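Local coordinates for leucine-rich repeat protein (Bacteroides thetaiotaomicron, PDB 4ECN) that is of unknown function but, as an extracellular leucine-rich repeat protein that also carries DUF4458 domains, probably binds other proteins, at residues A[88-93]-A[123-128]; A[160-165]-A[209-214]; A[409-414]-A[754-759]; A[676-681]-A[690-695]. All coordinates share one frame; numbering follows the deposited sequence.

Contact 1: A[88-93]-A[123-128]; sequences VGYYLY and LTVDAV
Tyr90 and Leu123 keep their CA atoms 9.2 Å apart, too far for backbone pairing between strand 83-93 and the end of strand 118-124, so the two segments meet through side chains alone. The arrangement is consistent with facing layers of a beta-sandwich, as expected of a transthyretin-clan domain such as DUF4458. The Tyr90 side chain spans the gap with CG lodged between the backbone N and the carbonyl carbon (chi1 62°), which sends the ring across toward the other strand. Leu123 passes over one ring face in a CH-pi contact: its CD1 stands 4.2 Å from the centroid of the Tyr90 ring, 22° off the normal and displaced toward the rim. The second methyl, Leu123 CD2, lies 4.1 Å from Tyr90 CE2. Phe15 backs Leu123, while Ile44 packs against Tyr90, and Tyr90 is buried. A serine in place of Tyr90 would probably leave Leu123 without the aromatic face under its CD1 and open a gap between the layers. Beyond strand 118-124 the chain bends so that Val125 crosses the phenol end almost at a right angle, its CG2 lying 3.5 Å from Tyr90 OH.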
loop_
_atom_site.group_PDB
_atom_site.type_symbol
_atom_site.label_atom_id
_atom_site.label_comp_id
_atom_site.label_asym_id
_atom_site.label_seq_id
_atom_site.Cartn_x
_atom_site.Cartn_y
_atom_site.Cartn_z
ATOM N N VAL A 88 22.877 -12.651 38.589
ATOM C CA VAL A 88 23.512 -13.220 37.393
ATOM C C VAL A 88 23.207 -14.730 37.364
ATOM O O VAL A 88 22.854 -15.286 36.317
ATOM C CB VAL A 88 25.035 -12.929 37.317
ATOM C CG1 VAL A 88 25.585 -13.282 35.935
ATOM C CG2 VAL A 88 25.328 -11.471 37.629
ATOM N N GLY A 89 23.318 -15.346 38.539
ATOM C CA GLY A 89 23.063 -16.760 38.765
ATOM C C GLY A 89 23.336 -17.124 40.203
ATOM O O GLY A 89 23.707 -16.261 41.005
ATOM N N TYR A 90 23.149 -18.403 40.539
ATOM C CA TYR A 90 23.356 -18.883 41.898
ATOM C C TYR A 90 23.800 -20.342 41.918
ATOM O O TYR A 90 23.515 -21.101 40.990
ATOM C CB TYR A 90 22.072 -18.716 42.745
ATOM C CG TYR A 90 20.869 -19.503 42.262
ATOM C CD1 TYR A 90 20.648 -20.815 42.687
ATOM C CD2 TYR A 90 19.909 -18.914 41.444
ATOM C CE1 TYR A 90 19.533 -21.535 42.255
ATOM C CE2 TYR A 90 18.798 -19.629 40.999
ATOM C CZ TYR A 90 18.608 -20.934 41.416
ATOM O OH TYR A 90 17.503 -21.626 40.990
ATOM N N TYR A 91 24.479 -20.732 43.006
ATOM C CA TYR A 91 24.938 -22.100 43.217
ATOM C C TYR A 91 24.351 -22.619 44.512
ATOM O O TYR A 91 24.313 -21.876 45.489
ATOM C CB TYR A 91 26.493 -22.220 43.241
ATOM C CG TYR A 91 27.265 -21.474 42.164
ATOM C CD1 TYR A 91 27.679 -20.156 42.360
ATOM C CD2 TYR A 91 27.679 -22.117 41.000
ATOM C CE1 TYR A 91 28.415 -19.471 41.389
ATOM C CE2 TYR A 91 28.426 -21.445 40.025
ATOM C CZ TYR A 91 28.797 -20.122 40.228
ATOM O OH TYR A 91 29.515 -19.425 39.282
ATOM N N LEU A 92 23.891 -23.872 44.529
ATOM C CA LEU A 92 23.397 -24.517 45.744
ATOM C C LEU A 92 24.489 -25.492 46.233
ATOM O O LEU A 92 25.246 -26.008 45.408
ATOM C CB LEU A 92 22.036 -25.200 45.517
ATOM C CG LEU A 92 20.878 -24.244 45.220
ATOM C CD1 LEU A 92 19.707 -24.964 44.654
ATOM C CD2 LEU A 92 20.459 -23.472 46.444
ATOM N N TYR A 93 24.631 -25.679 47.558
ATOM C CA TYR A 93 25.687 -26.524 48.133
ATOM C C TYR A 93 25.147 -27.488 49.204
ATOM O O TYR A 93 24.381 -27.060 50.066
ATOM C CB TYR A 93 26.783 -25.637 48.760
ATOM C CG TYR A 93 27.484 -24.699 47.797
ATOM C CD1 TYR A 93 27.010 -23.406 47.579
ATOM C CD2 TYR A 93 28.662 -25.076 47.158
ATOM C CE1 TYR A 93 27.669 -22.526 46.718
ATOM C CE2 TYR A 93 29.332 -24.207 46.298
ATOM C CZ TYR A 93 28.831 -22.934 46.077
ATOM O OH TYR A 93 29.510 -22.084 45.233
ATOM N N LEU A 123 13.304 -17.451 43.802
ATOM C CA LEU A 123 14.210 -18.063 42.854
ATOM C C LEU A 123 13.562 -19.338 42.342
ATOM O O LEU A 123 13.311 -20.246 43.135
ATOM C CB LEU A 123 15.602 -18.325 43.461
ATOM C CG LEU A 123 16.498 -17.113 43.708
ATOM C CD1 LEU A 123 17.794 -17.537 44.359
ATOM C CD2 LEU A 123 16.785 -16.351 42.419
ATOM N N THR A 124 13.235 -19.388 41.037
ATOM C CA THR A 124 12.610 -20.572 40.437
ATOM C C THR A 124 13.697 -21.453 39.800
ATOM O O THR A 124 14.412 -21.011 38.894
ATOM C CB THR A 124 11.522 -20.176 39.427
ATOM O OG1 THR A 124 10.528 -19.396 40.100
ATOM C CG2 THR A 124 10.870 -21.387 38.776
ATOM N N VAL A 125 13.810 -22.702 40.274
ATOM C CA VAL A 125 14.800 -23.651 39.763
ATOM C C VAL A 125 14.358 -24.153 38.360
ATOM O O VAL A 125 13.377 -24.899 38.237
ATOM C CB VAL A 125 15.029 -24.817 40.758
ATOM C CG1 VAL A 125 15.935 -25.892 40.170
ATOM C CG2 VAL A 125 15.595 -24.309 42.077
ATOM N N ASP A 126 15.098 -23.715 37.315
ATOM C CA ASP A 126 14.898 -24.072 35.907
ATOM C C ASP A 126 15.180 -25.556 35.697
ATOM O O ASP A 126 16.215 -26.063 36.141
ATOM C CB ASP A 126 15.813 -23.213 35.008
ATOM C CG ASP A 126 15.585 -23.307 33.509
ATOM O OD1 ASP A 126 14.612 -23.977 33.089
ATOM O OD2 ASP A 126 16.344 -22.662 32.756
ATOM N N ALA A 127 14.251 -26.244 35.012
ATOM C CA ALA A 127 14.319 -27.682 34.701
ATOM C C ALA A 127 15.513 -28.023 33.782
ATOM O O ALA A 127 16.030 -29.145 33.828
ATOM C CB ALA A 127 13.017 -28.118 34.035
ATOM N N VAL A 128 15.921 -27.036 32.944
ATOM C CA VAL A 128 16.999 -27.140 31.973
ATOM C C VAL A 128 18.336 -27.145 32.714
ATOM O O VAL A 128 18.668 -26.159 33.374
ATOM C CB VAL A 128 16.953 -26.018 30.899
ATOM C CG1 VAL A 128 17.925 -26.318 29.759
ATOM C CG2 VAL A 128 15.534 -25.802 30.353
#

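Contact 2: A[160-165]-A[209-214]; sequences VTVMNS and VWLPAG
Leu211 leads from strand 202-212 to Val162 on strand 157-164, and its side chain is a compact example of how an apolar branch bridges two strands that share no hydrogen bond. From CB, which points toward the other strand, CG is set opposite the carbonyl carbon and beside the backbone N (chi1 -69°). The branch then divides. CD1 continues the extended line of the chain and stops 4.2 Å from Val162 CG2, whereas CD2 turns aside from that line and makes the nearer approach, 3.9 Å from the same Val162 CG2. A single valine methyl thus meets both ends of the leucine fork, and the two side chains come together tip to tip. Both residues are buried, and Phe135 and Tyr216 add aromatic surface against Val162. The arrangement belongs to a DUF4458 domain, whose strands form a curled mixed sheet, consistent with the sandwich of the transthyretin clan: strand 170-179 pairs with both 157-164 and 202-212, and the sheet curls so that the side chains of those two strands can meet, with the CA atoms of Val162 and Leu211 9.4 Å apart. Toward the end of both segments the backbones converge, to 6.7 Å between the CA atoms of Asn164 and Gly214. There the Asn164 amide approaches with ND2, 4.5 Å from Gly214 CA, a loose contact without a hydrogen bond. Its other end is engaged locally: Asn164 OD1 accepts from the backbone N atoms of Phe166 and Asn167, where the chain turns toward strand 170-179.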
loop_
_atom_site.group_PDB
_atom_site.type_symbol
_atom_site.label_atom_id
_atom_site.label_comp_id
_atom_site.label_asym_id
_atom_site.label_seq_id
_atom_site.Cartn_x
_atom_site.Cartn_y
_atom_site.Cartn_z
ATOM N N VAL A 160 29.912 -11.390 23.659
ATOM C CA VAL A 160 30.081 -12.552 22.796
ATOM C C VAL A 160 28.714 -13.221 22.593
ATOM O O VAL A 160 27.860 -13.244 23.484
ATOM C CB VAL A 160 31.175 -13.585 23.208
ATOM C CG1 VAL A 160 32.482 -12.890 23.593
ATOM C CG2 VAL A 160 30.722 -14.538 24.304
ATOM N N THR A 161 28.520 -13.701 21.361
ATOM C CA THR A 161 27.393 -14.494 20.908
ATOM C C THR A 161 27.859 -15.915 20.790
ATOM O O THR A 161 28.811 -16.192 20.045
ATOM C CB THR A 161 26.811 -13.991 19.565
ATOM O OG1 THR A 161 26.766 -12.570 19.524
ATOM C CG2 THR A 161 25.448 -14.612 19.237
ATOM N N VAL A 162 27.201 -16.818 21.517
ATOM C CA VAL A 162 27.494 -18.246 21.434
ATOM C C VAL A 162 26.338 -18.903 20.751
ATOM O O VAL A 162 25.204 -18.487 20.976
ATOM C CB VAL A 162 27.800 -18.909 22.797
ATOM C CG1 VAL A 162 29.107 -18.381 23.387
ATOM C CG2 VAL A 162 26.634 -18.763 23.776
HETATM N N MSE A 163 26.594 -19.918 19.928
HETATM C CA MSE A 163 25.508 -20.646 19.270
HETATM C C MSE A 163 25.605 -22.098 19.632
HETATM O O MSE A 163 26.685 -22.672 19.539
HETATM C CB MSE A 163 25.542 -20.460 17.749
HETATM C CG MSE A 163 24.274 -20.922 17.042
HETATM SE SE MSE A 163 24.477 -21.009 15.094
HETATM C CE MSE A 163 25.650 -22.622 14.963
ATOM N N ASN A 164 24.488 -22.690 20.066
ATOM C CA ASN A 164 24.425 -24.105 20.403
ATOM C C ASN A 164 24.566 -24.879 19.080
ATOM O O ASN A 164 23.761 -24.722 18.165
ATOM C CB ASN A 164 23.130 -24.438 21.192
ATOM C CG ASN A 164 23.001 -25.889 21.638
ATOM O OD1 ASN A 164 23.118 -26.846 20.846
ATOM N ND2 ASN A 164 22.677 -26.093 22.909
ATOM N N SER A 165 25.627 -25.660 18.976
ATOM C CA SER A 165 25.990 -26.422 17.786
ATOM C C SER A 165 24.921 -27.477 17.378
ATOM O O SER A 165 24.942 -27.904 16.213
ATOM C CB SER A 165 27.334 -27.105 17.998
ATOM O OG SER A 165 28.355 -26.119 17.994
ATOM N N VAL A 209 29.609 -17.279 33.271
ATOM C CA VAL A 209 28.246 -17.073 32.795
ATOM C C VAL A 209 27.533 -18.409 32.890
ATOM O O VAL A 209 28.201 -19.419 33.001
ATOM C CB VAL A 209 28.182 -16.450 31.377
ATOM C CG1 VAL A 209 28.942 -15.133 31.332
ATOM C CG2 VAL A 209 28.687 -17.404 30.297
ATOM N N TRP A 210 26.194 -18.414 32.908
ATOM C CA TRP A 210 25.399 -19.641 32.997
ATOM C C TRP A 210 24.809 -19.982 31.651
ATOM O O TRP A 210 23.905 -19.280 31.184
ATOM C CB TRP A 210 24.267 -19.532 34.047
ATOM C CG TRP A 210 24.707 -19.691 35.468
ATOM C CD1 TRP A 210 24.603 -20.811 36.240
ATOM C CD2 TRP A 210 25.318 -18.690 36.289
ATOM N NE1 TRP A 210 25.149 -20.580 37.482
ATOM C CE2 TRP A 210 25.594 -19.286 37.540
ATOM C CE3 TRP A 210 25.682 -17.346 36.081
ATOM C CZ2 TRP A 210 26.205 -18.582 38.584
ATOM C CZ3 TRP A 210 26.303 -16.654 37.113
ATOM C CH2 TRP A 210 26.555 -17.267 38.348
ATOM N N LEU A 211 25.308 -21.068 31.030
ATOM C CA LEU A 211 24.809 -21.578 29.750
ATOM C C LEU A 211 24.149 -22.941 29.908
ATOM O O LEU A 211 24.657 -23.754 30.675
ATOM C CB LEU A 211 25.940 -21.701 28.711
ATOM C CG LEU A 211 26.581 -20.444 28.158
ATOM C CD1 LEU A 211 27.702 -20.816 27.235
ATOM C CD2 LEU A 211 25.582 -19.577 27.404
ATOM N N PRO A 212 23.079 -23.281 29.161
ATOM C CA PRO A 212 22.560 -24.667 29.257
ATOM C C PRO A 212 23.626 -25.677 28.787
ATOM O O PRO A 212 24.451 -25.343 27.926
ATOM C CB PRO A 212 21.327 -24.666 28.334
ATOM C CG PRO A 212 21.041 -23.231 28.022
ATOM C CD PRO A 212 22.322 -22.474 28.177
ATOM N N ALA A 213 23.652 -26.889 29.368
ATOM C CA ALA A 213 24.617 -27.905 28.948
ATOM C C ALA A 213 24.429 -28.224 27.467
ATOM O O ALA A 213 23.303 -28.364 26.984
ATOM C CB ALA A 213 24.476 -29.159 29.789
ATOM N N GLY A 214 25.541 -28.275 26.754
ATOM C CA GLY A 214 25.569 -28.551 25.326
ATOM C C GLY A 214 26.887 -28.125 24.733
ATOM O O GLY A 214 27.802 -27.726 25.462
#

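Contact 3: A[409-414]-A[754-759]; sequences NRNPEM and YLSNMD
Ser756 OG is gripped by two groups just before the next strand, 780-782, through hydrogen bonds with Lys779 NZ and with the carbonyl O of Gln777, and across the contact it meets a methyl group instead. The terminal carbon of selenomethionine Met414 stops 4.0 Å from that hydroxyl, its CE lying 4.2 Å from Ser756 CB as well. The Met414 chain is extended beyond CG (chi2 162°), which carries it far enough to reach Ser756 and also pass beside Asn757. Asn411 stands next to it, with ND2 4.5 Å from Ser756 OG, too distant to bond. The approaching loop follows helix 402-409, which packs against Asn757 on the parallel sheet, the layer that lines the concave side of a leucine-rich repeat solenoid. Asn411 also shapes this loop: its OD1 accepts from Glu413 N at 2.8 Å in an Asx turn, the donor tilted 33° from the carbonyl plane, within a type I turn that ends at Met414. Two polar atoms at the contact thus bond elsewhere, Ser756 OG with Gln777 and Lys779 and Asn411 OD1 inside its own turn, so what joins these distant segments is loose van der Waals contact, with no hydrogen bond between them.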
loop_
_atom_site.group_PDB
_atom_site.type_symbol
_atom_site.label_atom_id
_atom_site.label_comp_id
_atom_site.label_asym_id
_atom_site.label_seq_id
_atom_site.Cartn_x
_atom_site.Cartn_y
_atom_site.Cartn_z
ATOM N N ASN A 409 -20.929 -8.462 -22.520
ATOM C CA ASN A 409 -20.250 -9.559 -21.846
ATOM C C ASN A 409 -20.493 -10.885 -22.531
ATOM O O ASN A 409 -19.544 -11.673 -22.612
ATOM C CB ASN A 409 -20.662 -9.658 -20.398
ATOM C CG ASN A 409 -20.054 -8.576 -19.536
ATOM O OD1 ASN A 409 -18.955 -8.056 -19.799
ATOM N ND2 ASN A 409 -20.749 -8.247 -18.460
ATOM N N ARG A 410 -21.713 -11.123 -23.074
ATOM C CA ARG A 410 -21.979 -12.375 -23.786
ATOM C C ARG A 410 -21.725 -12.204 -25.306
ATOM O O ARG A 410 -22.170 -13.049 -26.081
ATOM C CB ARG A 410 -23.392 -12.923 -23.513
ATOM C CG ARG A 410 -24.531 -12.074 -24.003
ATOM C CD ARG A 410 -25.856 -12.698 -23.662
ATOM N NE ARG A 410 -26.923 -11.773 -24.020
ATOM C CZ ARG A 410 -27.566 -10.989 -23.161
ATOM N NH1 ARG A 410 -27.315 -11.072 -21.859
ATOM N NH2 ARG A 410 -28.512 -10.161 -23.590
ATOM N N ASN A 411 -20.986 -11.158 -25.727
ATOM C CA ASN A 411 -20.617 -10.961 -27.124
ATOM C C ASN A 411 -19.113 -11.233 -27.261
ATOM O O ASN A 411 -18.314 -10.460 -26.733
ATOM C CB ASN A 411 -21.006 -9.562 -27.640
ATOM C CG ASN A 411 -20.745 -9.327 -29.127
ATOM O OD1 ASN A 411 -19.970 -10.038 -29.783
ATOM N ND2 ASN A 411 -21.383 -8.314 -29.699
ATOM N N PRO A 412 -18.695 -12.317 -27.955
ATOM C CA PRO A 412 -17.251 -12.617 -28.064
ATOM C C PRO A 412 -16.511 -11.679 -29.033
ATOM O O PRO A 412 -15.274 -11.680 -29.037
ATOM C CB PRO A 412 -17.226 -14.059 -28.577
ATOM C CG PRO A 412 -18.659 -14.571 -28.434
ATOM C CD PRO A 412 -19.499 -13.360 -28.621
ATOM N N GLU A 413 -17.251 -10.857 -29.818
ATOM C CA GLU A 413 -16.664 -9.862 -30.732
ATOM C C GLU A 413 -16.204 -8.585 -29.979
ATOM O O GLU A 413 -15.602 -7.707 -30.600
ATOM C CB GLU A 413 -17.658 -9.453 -31.840
ATOM C CG GLU A 413 -18.109 -10.546 -32.797
ATOM C CD GLU A 413 -19.069 -10.041 -33.865
ATOM O OE1 GLU A 413 -20.201 -9.624 -33.517
ATOM O OE2 GLU A 413 -18.682 -10.065 -35.056
HETATM N N MSE A 414 -16.530 -8.462 -28.666
HETATM C CA MSE A 414 -16.181 -7.313 -27.819
HETATM C C MSE A 414 -15.519 -7.800 -26.526
HETATM O O MSE A 414 -15.869 -8.875 -26.032
HETATM C CB MSE A 414 -17.427 -6.464 -27.512
HETATM C CG MSE A 414 -18.037 -5.774 -28.746
HETATM SE SE MSE A 414 -19.923 -5.160 -28.492
HETATM C CE MSE A 414 -20.392 -4.565 -30.344
ATOM N N TYR A 754 -24.531 -1.579 -37.898
ATOM C CA TYR A 754 -23.910 -2.502 -36.963
ATOM C C TYR A 754 -24.401 -2.290 -35.543
ATOM O O TYR A 754 -23.778 -2.814 -34.611
ATOM C CB TYR A 754 -22.384 -2.338 -37.016
ATOM C CG TYR A 754 -21.795 -2.619 -38.381
ATOM C CD1 TYR A 754 -21.476 -3.918 -38.774
ATOM C CD2 TYR A 754 -21.548 -1.586 -39.281
ATOM C CE1 TYR A 754 -20.949 -4.182 -40.040
ATOM C CE2 TYR A 754 -21.020 -1.839 -40.548
ATOM C CZ TYR A 754 -20.720 -3.135 -40.923
ATOM O OH TYR A 754 -20.212 -3.358 -42.179
ATOM N N LEU A 755 -25.537 -1.564 -35.366
ATOM C CA LEU A 755 -26.144 -1.286 -34.062
ATOM C C LEU A 755 -26.405 -2.598 -33.347
ATOM O O LEU A 755 -27.108 -3.434 -33.885
ATOM C CB LEU A 755 -27.440 -0.459 -34.222
ATOM C CG LEU A 755 -28.249 -0.123 -32.921
ATOM C CD1 LEU A 755 -27.413 0.673 -31.870
ATOM C CD2 LEU A 755 -29.548 0.589 -33.256
ATOM N N SER A 756 -25.743 -2.828 -32.204
ATOM C CA SER A 756 -25.889 -4.069 -31.441
ATOM C C SER A 756 -26.725 -3.876 -30.173
ATOM O O SER A 756 -27.615 -4.685 -29.911
ATOM C CB SER A 756 -24.526 -4.647 -31.048
ATOM O OG SER A 756 -23.942 -5.461 -32.050
ATOM N N ASN A 757 -26.412 -2.853 -29.363
ATOM C CA ASN A 757 -27.066 -2.691 -28.072
ATOM C C ASN A 757 -27.698 -1.319 -27.918
ATOM O O ASN A 757 -27.023 -0.297 -28.099
ATOM C CB ASN A 757 -26.031 -2.909 -26.960
ATOM C CG ASN A 757 -24.965 -3.906 -27.319
ATOM O OD1 ASN A 757 -25.245 -5.085 -27.566
ATOM N ND2 ASN A 757 -23.744 -3.408 -27.502
HETATM N N MSE A 758 -28.993 -1.286 -27.560
HETATM C CA MSE A 758 -29.687 -0.012 -27.361
HETATM C C MSE A 758 -30.670 -0.104 -26.212
HETATM O O MSE A 758 -31.445 -1.057 -26.129
HETATM C CB MSE A 758 -30.406 0.470 -28.629
HETATM C CG MSE A 758 -30.943 1.883 -28.463
HETATM SE SE MSE A 758 -31.319 2.754 -30.114
HETATM C CE MSE A 758 -32.133 4.332 -29.427
ATOM N N ASP A 759 -30.646 0.910 -25.340
ATOM C CA ASP A 759 -31.547 0.972 -24.196
ATOM C C ASP A 759 -32.226 2.347 -24.135
ATOM O O ASP A 759 -31.554 3.372 -23.971
ATOM C CB ASP A 759 -30.807 0.659 -22.883
ATOM C CG ASP A 759 -31.690 0.173 -21.745
ATOM O OD1 ASP A 759 -32.916 0.433 -21.784
ATOM O OD2 ASP A 759 -31.154 -0.434 -20.799
#

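Contact 4: A[676-681]-A[690-695]; sequences STVTLS and TELFAT
Leu692 and Leu680 share the same first torsion, each setting CG opposite the carbonyl carbon and beside the backbone N (chi1 -64° and -72°), and from a helix on one side and a strand end on the other this aims the two branches at each other. In Leu692 the second torsion, 175°, keeps CD1 in line with the chain and makes it the leading atom. That single methyl does all the touching from the helical side: Leu692 CD1 meets Leu680 CD1 tip to tip at 4.1 Å, and it lies 4.3 Å from Val678 CG1. The backbones stay well separated, with 9.6 Å between the CA atoms of Val678 and Leu692. The two segments belong to a beta-alpha-beta crossover in which strand 675-679, the weakly bonded helix 690-694 and strand 701-703 follow in turn, as in the coils of a leucine-rich repeat solenoid. Val678 and Leu680 are two residues apart and thus present their side chains to the same interior. Ile702 touches both Val678 and Leu692, extending the apolar contact to strand 701-703, while Leu680 O accepts from the side-chain amides of Asn683 and Asn707, a bonding pattern like the asparagine ladder of this family. Because only methyl groups meet between strand and helix, the contact has no bond to fix its direction, and its hold rests on dispersion and the burial of three side chains.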
loop_
_atom_site.group_PDB
_atom_site.type_symbol
_atom_site.label_atom_id
_atom_site.label_comp_id
_atom_site.label_asym_id
_atom_site.label_seq_id
_atom_site.Cartn_x
_atom_site.Cartn_y
_atom_site.Cartn_z
ATOM N N SER A 676 -13.243 5.942 -28.525
ATOM C CA SER A 676 -14.206 4.874 -28.783
ATOM C C SER A 676 -15.450 5.025 -27.919
ATOM O O SER A 676 -16.536 4.778 -28.414
ATOM C CB SER A 676 -13.567 3.514 -28.533
ATOM O OG SER A 676 -12.372 3.367 -29.286
ATOM N N THR A 677 -15.300 5.444 -26.641
ATOM C CA THR A 677 -16.422 5.624 -25.717
ATOM C C THR A 677 -16.482 7.089 -25.242
ATOM O O THR A 677 -15.469 7.688 -24.863
ATOM C CB THR A 677 -16.335 4.646 -24.531
ATOM O OG1 THR A 677 -16.336 3.295 -25.013
ATOM C CG2 THR A 677 -17.481 4.816 -23.553
ATOM N N VAL A 678 -17.699 7.662 -25.290
ATOM C CA VAL A 678 -17.975 9.037 -24.869
ATOM C C VAL A 678 -19.083 8.961 -23.841
ATOM O O VAL A 678 -20.160 8.458 -24.163
ATOM C CB VAL A 678 -18.301 9.986 -26.049
ATOM C CG1 VAL A 678 -18.708 11.365 -25.546
ATOM C CG2 VAL A 678 -17.118 10.091 -27.002
ATOM N N THR A 679 -18.786 9.372 -22.581
ATOM C CA THR A 679 -19.767 9.315 -21.506
ATOM C C THR A 679 -20.272 10.703 -21.239
ATOM O O THR A 679 -19.500 11.583 -20.855
ATOM C CB THR A 679 -19.206 8.672 -20.243
ATOM O OG1 THR A 679 -18.458 7.494 -20.568
ATOM C CG2 THR A 679 -20.294 8.399 -19.197
ATOM N N LEU A 680 -21.569 10.900 -21.464
ATOM C CA LEU A 680 -22.229 12.179 -21.282
ATOM C C LEU A 680 -23.493 12.013 -20.458
ATOM O O LEU A 680 -24.389 12.847 -20.533
ATOM C CB LEU A 680 -22.544 12.798 -22.651
ATOM C CG LEU A 680 -21.361 13.336 -23.467
ATOM C CD1 LEU A 680 -21.740 13.515 -24.924
ATOM C CD2 LEU A 680 -20.807 14.604 -22.862
ATOM N N SER A 681 -23.553 10.955 -19.641
ATOM C CA SER A 681 -24.697 10.671 -18.769
ATOM C C SER A 681 -24.693 11.646 -17.593
ATOM O O SER A 681 -23.623 12.152 -17.233
ATOM C CB SER A 681 -24.683 9.225 -18.297
ATOM O OG SER A 681 -23.470 8.931 -17.637
ATOM N N THR A 690 -25.044 15.945 -32.273
ATOM C CA THR A 690 -24.767 15.768 -33.714
ATOM C C THR A 690 -23.301 16.156 -34.031
ATOM O O THR A 690 -22.618 15.486 -34.811
ATOM C CB THR A 690 -25.760 16.635 -34.518
ATOM O OG1 THR A 690 -27.092 16.302 -34.122
ATOM C CG2 THR A 690 -25.604 16.478 -36.022
ATOM N N GLU A 691 -22.841 17.227 -33.371
ATOM C CA GLU A 691 -21.505 17.819 -33.392
ATOM C C GLU A 691 -20.405 16.768 -33.331
ATOM O O GLU A 691 -19.327 16.989 -33.873
ATOM C CB GLU A 691 -21.348 18.760 -32.187
ATOM C CG GLU A 691 -22.570 19.631 -31.915
ATOM C CD GLU A 691 -23.600 19.106 -30.933
ATOM O OE1 GLU A 691 -23.263 18.985 -29.735
ATOM O OE2 GLU A 691 -24.771 18.923 -31.336
ATOM N N LEU A 692 -20.655 15.652 -32.627
ATOM C CA LEU A 692 -19.694 14.577 -32.488
ATOM C C LEU A 692 -19.585 13.758 -33.777
ATOM O O LEU A 692 -18.496 13.401 -34.188
ATOM C CB LEU A 692 -20.101 13.671 -31.332
ATOM C CG LEU A 692 -20.106 14.270 -29.927
ATOM C CD1 LEU A 692 -20.660 13.271 -28.909
ATOM C CD2 LEU A 692 -18.729 14.700 -29.508
ATOM N N PHE A 693 -20.701 13.484 -34.424
ATOM C CA PHE A 693 -20.769 12.662 -35.616
ATOM C C PHE A 693 -20.374 13.475 -36.852
ATOM O O PHE A 693 -19.570 13.006 -37.672
ATOM C CB PHE A 693 -22.187 12.080 -35.728
ATOM C CG PHE A 693 -22.489 11.239 -34.505
ATOM C CD1 PHE A 693 -21.949 9.961 -34.370
ATOM C CD2 PHE A 693 -23.210 11.767 -33.441
ATOM C CE1 PHE A 693 -22.157 9.215 -33.209
ATOM C CE2 PHE A 693 -23.420 11.020 -32.281
ATOM C CZ PHE A 693 -22.913 9.738 -32.181
ATOM N N ALA A 694 -20.885 14.716 -36.944
ATOM C CA ALA A 694 -20.582 15.651 -38.015
ATOM C C ALA A 694 -19.079 15.853 -38.141
ATOM O O ALA A 694 -18.600 16.021 -39.256
ATOM C CB ALA A 694 -21.273 16.970 -37.755
ATOM N N THR A 695 -18.328 15.750 -37.022
ATOM C CA THR A 695 -16.868 15.932 -36.998
ATOM C C THR A 695 -16.095 14.584 -37.178
ATOM O O THR A 695 -14.863 14.549 -37.027
ATOM C CB THR A 695 -16.424 16.622 -35.706
ATOM O OG1 THR A 695 -16.980 15.956 -34.583
ATOM C CG2 THR A 695 -16.814 18.052 -35.662
#

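How the contacts relate
From the N terminus, contact 1 closes the loop from 88 to 128 in the first DUF4458 domain, and contact 2 closes a second loop, 160 to 214, in the next. The two are in series yet touch: Trp210 meets the Tyr91 ring, their planes at about 45°, and packs against the backbone near Gly89, joining the two domains. Far beyond, with centres about 74 Å from contact 2, contact 3 ties 409-414, part of a long insertion between strands of the first repeat sheet, to 754-759 in the second. Contact 4, a short-range contact within a beta-alpha-beta unit, is nested inside that loop; both reach the same parallel sheet, their centres about 18 Å apart, without touching.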